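Local atomic coordinates of protein KP700603 (Klebsiella pneumoniae 700603, PDB entry 5KVK), a protein that is of unknown function but belongs to the competence-damaged protein (CinA) superfamily and assembles as a dimer. Residues A[127-132]-A[136-141]; A[39-44]-A[157-162]; A[46-49]-A[53-56]. One frame throughout, in Å; residues are numbered along the deposited sequence.

Contact 1 of 3, residues A[127-132]-A[136-141]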
# COMPACT_ATOMS: atom_id res chain seq x y z
N TRP A 127 14.67 1.94 -9.14
CA TRP A 127 15.48 2.69 -8.18
C TRP A 127 14.98 2.46 -6.76
O TRP A 127 13.76 2.43 -6.54
CB TRP A 127 15.39 4.20 -8.48
CG TRP A 127 16.48 4.68 -9.41
CD1 TRP A 127 16.35 4.90 -10.76
CD2 TRP A 127 17.84 4.98 -9.07
NE1 TRP A 127 17.57 5.36 -11.28
CE2 TRP A 127 18.50 5.40 -10.26
CE3 TRP A 127 18.58 4.94 -7.87
CZ2 TRP A 127 19.85 5.79 -10.29
CZ3 TRP A 127 19.92 5.31 -7.90
CH2 TRP A 127 20.54 5.73 -9.10
N PHE A 128 15.91 2.36 -5.82
CA PHE A 128 15.63 2.17 -4.41
C PHE A 128 16.30 3.27 -3.59
O PHE A 128 17.42 3.70 -3.90
CB PHE A 128 16.18 0.85 -3.92
CG PHE A 128 15.62 -0.36 -4.63
CD1 PHE A 128 16.12 -0.75 -5.90
CD2 PHE A 128 14.59 -1.08 -4.04
CE1 PHE A 128 15.57 -1.89 -6.54
CE2 PHE A 128 14.05 -2.20 -4.68
CZ PHE A 128 14.54 -2.58 -5.93
N ALA A 129 15.63 3.66 -2.53
CA ALA A 129 16.30 4.42 -1.46
C ALA A 129 15.98 3.79 -0.12
O ALA A 129 14.84 3.37 0.15
CB ALA A 129 15.85 5.88 -1.50
N TRP A 130 16.99 3.78 0.75
CA TRP A 130 16.85 3.40 2.15
C TRP A 130 17.31 4.61 2.93
O TRP A 130 18.45 5.04 2.81
CB TRP A 130 17.73 2.18 2.48
CG TRP A 130 17.48 0.93 1.68
CD1 TRP A 130 16.71 -0.18 2.04
CD2 TRP A 130 17.98 0.65 0.38
NE1 TRP A 130 16.73 -1.13 1.01
CE2 TRP A 130 17.49 -0.63 -0.01
CE3 TRP A 130 18.82 1.36 -0.50
CZ2 TRP A 130 17.80 -1.20 -1.24
CZ3 TRP A 130 19.16 0.80 -1.71
CH2 TRP A 130 18.68 -0.50 -2.06
N ASN A 131 16.41 5.18 3.71
CA ASN A 131 16.62 6.46 4.37
C ASN A 131 16.60 6.17 5.86
O ASN A 131 15.54 5.94 6.43
CB ASN A 131 15.51 7.43 3.96
CG ASN A 131 15.68 8.82 4.56
OD1 ASN A 131 16.35 8.95 5.60
ND2 ASN A 131 15.08 9.87 3.95
N PHE A 132 17.75 6.20 6.51
CA PHE A 132 17.80 6.05 7.97
C PHE A 132 17.92 7.42 8.62
O PHE A 132 18.98 8.07 8.58
CB PHE A 132 18.97 5.15 8.36
CG PHE A 132 19.19 5.02 9.83
CD1 PHE A 132 18.15 4.63 10.70
CD2 PHE A 132 20.45 5.24 10.37
CE1 PHE A 132 18.33 4.48 12.05
CE2 PHE A 132 20.66 5.07 11.72
CZ PHE A 132 19.59 4.69 12.58
N ILE A 136 20.60 8.89 3.54
CA ILE A 136 19.98 8.15 2.44
C ILE A 136 21.04 7.39 1.65
O ILE A 136 22.08 7.96 1.25
CB ILE A 136 19.16 9.08 1.52
CG1 ILE A 136 18.20 9.95 2.33
CG2 ILE A 136 18.45 8.24 0.49
CD1 ILE A 136 17.44 11.03 1.50
N GLU A 137 20.81 6.11 1.46
CA GLU A 137 21.59 5.36 0.48
C GLU A 137 20.67 4.95 -0.67
O GLU A 137 19.48 4.71 -0.46
CB GLU A 137 22.23 4.13 1.11
CG GLU A 137 23.15 4.52 2.30
CD GLU A 137 24.08 3.40 2.76
OE1 GLU A 137 23.62 2.25 2.96
OE2 GLU A 137 25.30 3.69 2.89
N THR A 138 21.23 4.83 -1.88
CA THR A 138 20.37 4.52 -3.04
C THR A 138 21.01 3.44 -3.91
O THR A 138 22.21 3.14 -3.81
CB THR A 138 20.15 5.73 -3.93
OG1 THR A 138 21.40 6.17 -4.46
CG2 THR A 138 19.47 6.89 -3.16
N GLN A 139 20.19 2.88 -4.81
CA GLN A 139 20.69 1.84 -5.71
C GLN A 139 19.75 1.69 -6.89
O GLN A 139 18.54 1.60 -6.67
CB GLN A 139 20.79 0.47 -4.99
CG GLN A 139 21.30 -0.69 -5.90
CD GLN A 139 22.74 -0.48 -6.29
OE1 GLN A 139 23.60 -0.35 -5.41
NE2 GLN A 139 23.03 -0.42 -7.60
N ARG A 140 20.32 1.61 -8.11
CA ARG A 140 19.56 1.21 -9.29
C ARG A 140 19.78 -0.27 -9.58
O ARG A 140 20.92 -0.75 -9.59
CB ARG A 140 19.95 2.02 -10.53
CG ARG A 140 18.83 1.97 -11.62
CD ARG A 140 19.29 2.72 -12.82
NE ARG A 140 20.40 2.00 -13.42
CZ ARG A 140 21.05 2.40 -14.50
NH1 ARG A 140 20.72 3.55 -15.08
NH2 ARG A 140 22.05 1.67 -14.98
N MET A 141 18.68 -0.96 -9.89
CA MET A 141 18.74 -2.33 -10.38
C MET A 141 17.98 -2.44 -11.70
O MET A 141 17.14 -1.59 -12.01
CB MET A 141 18.16 -3.33 -9.36
CG MET A 141 18.88 -3.25 -7.98
SD MET A 141 20.51 -3.89 -8.04
CE MET A 141 20.28 -5.67 -8.22
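F128 and W130 pair with Q139 and E137 through four backbone hydrogen bonds that zip strands 125-132 and 135-142 into an antiparallel beta hairpin. The straightest runs from W130 N to E137 O (2.9 Å, 170° at the hydrogen). CA-H...O contacts join the rungs, T138 CA lying 3.2 Å from F128 O.

Ring contacts form a second group. R140 CB sits 3.7 Å from the centroid of the six-membered ring of W127, 12° off its normal, a CH-pi contact; R140 CG, anti to the backbone N (chi1 -159°), brings the aliphatic stem over the indole. On the other face of the sheet the side-chain contacts are mainly of rings with aliphatic carbons: W130 CZ3, at the ring edge, lies 3.7 Å from Q139 CB, and F128 CE1 meets M141 CG at 3.9 Å. Here helix 147-165 covers F128 and W130.

Polar ends find partners beyond the two segments: T138 OG1 bonds to E86, E137 pairs with K165, and the N131 amide, touched by I136 CG1, bonds to S93 and G134.

The chemistry implies a strand, outermost within this chain, whose two faces both mix polar and apolar groups, with exposed R140 laying its methylenes on W127.

Contact 2 of 3, residues A[39-44]-A[157-162]; sequences GNLAAA and FAMAAL
L41 of helix 40-46 reaches toward A158 and M159 of helix 147-165, two helices of an alpha/beta fold that meet beside the central mixed sheet. The contact is small, 105 Å² in all, and purely apolar, with no hydrogen bond between the segments. The nearest CA atoms, those of L41 and A158, stay 8.2 Å apart, so side chains alone span the distance.

Within 39-44, L41 makes the contacts with 157-162. Its CG stands anti to the backbone N (chi1 176°), which extends the branched end outward from the helix, and the two methyls divide the work: CD1 goes to M159 and CD2 to A158. A leucine suits this place because its fork can serve two neighbours at once. A158, being short, presents only a methyl, which meets L41 CD2 at a loose 4.4 Å. M159 slants across L41 instead of running alongside it. Bends at chi2 and chi3, -56° and -74°, fold its flexible chain back, and the leucine methyl comes against the CG and SD part of the thioether.

Beneath the pair lies the sheet, where I106 and I108 of strand 104-110 pack against L41 and I108 also touches A158. L15 and V19 of helix 12-26 cover M159. The start of the short helix is held from strand 30-34, since the carboxylate of E34 accepts hydrogen bonds from L41 N and A42 N; along its flank, N40 and A43 pack against A43 and N40 of the second subunit. At the meeting point itself, L41 CD1 lies 3.7 Å from M159 CG and 3.8 Å from M159 SD.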
# COMPACT_ATOMS: atom_id res chain seq x y z
N GLY A 39 2.34 -1.82 -3.55
CA GLY A 39 1.83 -2.23 -2.25
C GLY A 39 2.33 -3.60 -1.85
O GLY A 39 2.04 -4.05 -0.72
N ASN A 40 3.08 -4.29 -2.72
CA ASN A 40 3.52 -5.64 -2.37
C ASN A 40 4.62 -5.64 -1.31
O ASN A 40 4.74 -6.63 -0.59
CB ASN A 40 4.01 -6.41 -3.60
CG ASN A 40 2.84 -6.87 -4.49
OD1 ASN A 40 2.07 -7.79 -4.13
ND2 ASN A 40 2.63 -6.18 -5.60
N LEU A 41 5.38 -4.55 -1.18
CA LEU A 41 6.34 -4.50 -0.07
C LEU A 41 5.59 -4.35 1.25
O LEU A 41 5.84 -5.10 2.21
CB LEU A 41 7.35 -3.35 -0.25
CG LEU A 41 8.32 -3.20 0.95
CD1 LEU A 41 9.11 -4.51 1.25
CD2 LEU A 41 9.26 -1.98 0.72
N ALA A 42 4.65 -3.39 1.30
CA ALA A 42 3.79 -3.25 2.48
C ALA A 42 3.13 -4.58 2.80
O ALA A 42 3.05 -4.96 3.98
CB ALA A 42 2.73 -2.16 2.28
N ALA A 43 2.68 -5.30 1.77
CA ALA A 43 1.98 -6.56 1.99
C ALA A 43 2.89 -7.57 2.66
O ALA A 43 2.46 -8.30 3.54
CB ALA A 43 1.44 -7.12 0.67
N ALA A 44 4.18 -7.57 2.28
CA ALA A 44 5.10 -8.54 2.87
C ALA A 44 5.31 -8.23 4.35
O ALA A 44 5.36 -9.17 5.19
CB ALA A 44 6.43 -8.55 2.13
N PHE A 157 14.63 -7.63 -3.00
CA PHE A 157 15.87 -6.85 -2.96
C PHE A 157 15.80 -5.74 -1.92
O PHE A 157 16.78 -5.50 -1.18
CB PHE A 157 16.20 -6.27 -4.33
CG PHE A 157 17.54 -5.55 -4.34
CD1 PHE A 157 17.58 -4.15 -4.41
CD2 PHE A 157 18.73 -6.27 -4.26
CE1 PHE A 157 18.84 -3.49 -4.41
CE2 PHE A 157 19.95 -5.61 -4.25
CZ PHE A 157 19.99 -4.22 -4.31
N ALA A 158 14.66 -5.04 -1.83
CA ALA A 158 14.53 -3.94 -0.86
C ALA A 158 14.82 -4.46 0.54
O ALA A 158 15.57 -3.84 1.33
CB ALA A 158 13.13 -3.35 -0.95
N MET A 159 14.29 -5.65 0.86
CA MET A 159 14.41 -6.18 2.22
C MET A 159 15.78 -6.78 2.46
O MET A 159 16.36 -6.58 3.54
CB MET A 159 13.32 -7.21 2.51
CG MET A 159 11.88 -6.56 2.57
SD MET A 159 11.84 -5.27 3.79
CE MET A 159 11.86 -6.32 5.23
N ALA A 160 16.31 -7.49 1.46
CA ALA A 160 17.62 -8.14 1.62
C ALA A 160 18.72 -7.08 1.81
O ALA A 160 19.59 -7.22 2.67
CB ALA A 160 17.94 -8.99 0.42
N ALA A 161 18.64 -5.99 1.05
CA ALA A 161 19.60 -4.89 1.19
C ALA A 161 19.44 -4.20 2.54
O ALA A 161 20.44 -3.86 3.19
CB ALA A 161 19.39 -3.90 0.06
N LEU A 162 18.20 -3.99 2.96
CA LEU A 162 17.98 -3.43 4.29
C LEU A 162 18.59 -4.33 5.34
O LEU A 162 19.24 -3.84 6.29
CB LEU A 162 16.49 -3.26 4.55
CG LEU A 162 16.18 -2.78 5.99
CD1 LEU A 162 16.67 -1.35 6.29
CD2 LEU A 162 14.67 -2.86 6.18

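Contact 3 of 3, residues A[46-49]-A[53-56]; sequences CAQA and AFYD
C46 and Y55 lie across from each other where the chain leaves helix 40-46 and turns back to enter strand 55-61. Their CA atoms, the nearest across the two segments, are 7.9 Å apart, and no hydrogen bond links 46-49 to 53-56. The backbone opens from helical angles at C46 to an extended form at Q48 (psi 154°), and the return segment becomes extended at Y55. Side chains bridge the gap at two points.

The first is a sulfur-aromatic contact. C46 SG approaches the edge of the Y55 ring, near its plane, and comes 3.9 Å from CE2 and 5.1 Å from the ring centroid. A small, polarisable thiol fits well against such a ring edge. Y55 is extended, CG anti to the backbone N (chi1 -179°), and its hydroxyl bonds to T32 OG1.

At the second point Q48 meets F54. The methylenes of the glutamine touch the far end of the phenyl ring, with Q48 CB at the ring edge and 4.1 Å from F54 CZ; the two side chains cross at about a right angle. Glutamine suits this buried place by offering apolar methylenes to the ring while its NE2 is satisfied by T17 OG1.

Helix 12-26 packs on Q48 and F54 through A20, and L45 of helix 40-46 touches both F54 and Y55. F54 joins strand 30-34 by a backbone hydrogen bond to L30. C46 packs on F62 of the second subunit, to which D56 of strand 55-61 also bonds, through its backbone and from OD2 to S63 OG.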
# COMPACT_ATOMS: atom_id res chain seq x y z
N CYS A 46 3.16 -6.62 6.32
CA CYS A 46 1.96 -6.89 7.12
C CYS A 46 1.70 -8.36 7.28
O CYS A 46 0.92 -8.72 8.17
CB CYS A 46 0.73 -6.20 6.50
SG CYS A 46 0.90 -4.35 6.48
N ALA A 47 2.28 -9.21 6.43
CA ALA A 47 2.08 -10.64 6.52
C ALA A 47 2.91 -11.26 7.65
O ALA A 47 2.70 -12.44 7.98
CB ALA A 47 2.45 -11.37 5.20
N GLN A 48 3.80 -10.47 8.25
CA GLN A 48 4.65 -10.88 9.36
C GLN A 48 3.85 -11.02 10.65
O GLN A 48 2.80 -10.41 10.83
CB GLN A 48 5.76 -9.86 9.58
CG GLN A 48 6.81 -9.95 8.55
CD GLN A 48 7.61 -11.18 8.78
OE1 GLN A 48 8.16 -11.36 9.86
NE2 GLN A 48 7.68 -12.04 7.79
N ALA A 49 4.37 -11.89 11.54
CA ALA A 49 3.64 -12.21 12.75
C ALA A 49 3.48 -11.01 13.68
O ALA A 49 2.46 -10.91 14.39
CB ALA A 49 4.33 -13.36 13.51
N ALA A 53 5.12 -4.19 15.73
CA ALA A 53 6.30 -3.89 16.51
C ALA A 53 7.33 -3.10 15.72
O ALA A 53 8.20 -2.46 16.31
CB ALA A 53 6.95 -5.17 17.06
N PHE A 54 7.23 -3.11 14.40
CA PHE A 54 8.21 -2.39 13.59
C PHE A 54 7.63 -1.64 12.40
O PHE A 54 8.40 -1.00 11.69
CB PHE A 54 9.29 -3.38 13.08
CG PHE A 54 8.75 -4.42 12.14
CD1 PHE A 54 8.20 -5.57 12.66
CD2 PHE A 54 8.77 -4.24 10.75
CE1 PHE A 54 7.67 -6.53 11.85
CE2 PHE A 54 8.25 -5.23 9.94
CZ PHE A 54 7.70 -6.34 10.50
N TYR A 55 6.31 -1.67 12.17
CA TYR A 55 5.77 -1.09 10.93
C TYR A 55 4.31 -0.76 11.11
O TYR A 55 3.57 -1.58 11.61
CB TYR A 55 5.87 -2.12 9.79
CG TYR A 55 5.36 -1.64 8.45
CD1 TYR A 55 6.16 -0.82 7.61
CD2 TYR A 55 4.13 -2.07 7.98
CE1 TYR A 55 5.71 -0.40 6.37
CE2 TYR A 55 3.68 -1.65 6.75
CZ TYR A 55 4.47 -0.83 5.96
OH TYR A 55 3.99 -0.45 4.70
N ASP A 56 3.86 0.43 10.60
CA ASP A 56 2.41 0.59 10.48
C ASP A 56 1.95 1.45 9.32
O ASP A 56 0.71 1.54 9.12
CB ASP A 56 1.77 1.14 11.76
CG ASP A 56 2.25 2.58 12.15
OD1 ASP A 56 2.93 3.31 11.34
OD2 ASP A 56 1.95 2.93 13.29

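From the N terminus, the chain passes through 39-44, the first half of contact 2, which waits for its partner until helix 147-165 returns more than a hundred residues later. Within that long loop, contact 3 closes first and contact 1 later; the two lie in series, their nearest atoms about 11 Å apart. Contact 2 touches both: W130 NE1 probably hydrogen-bonds to A158 O, and A42 CB packs on Y55 OH at 3.2 Å. Contact 1 joins strands 125-132 and 135-142, contact 2 two helices, and contact 3 the end of helix 40-46 to the start of strand 55-61; 55-61 and 135-142 are the outermost strands within this chain. Contacts 2 and 3 also reach the second subunit.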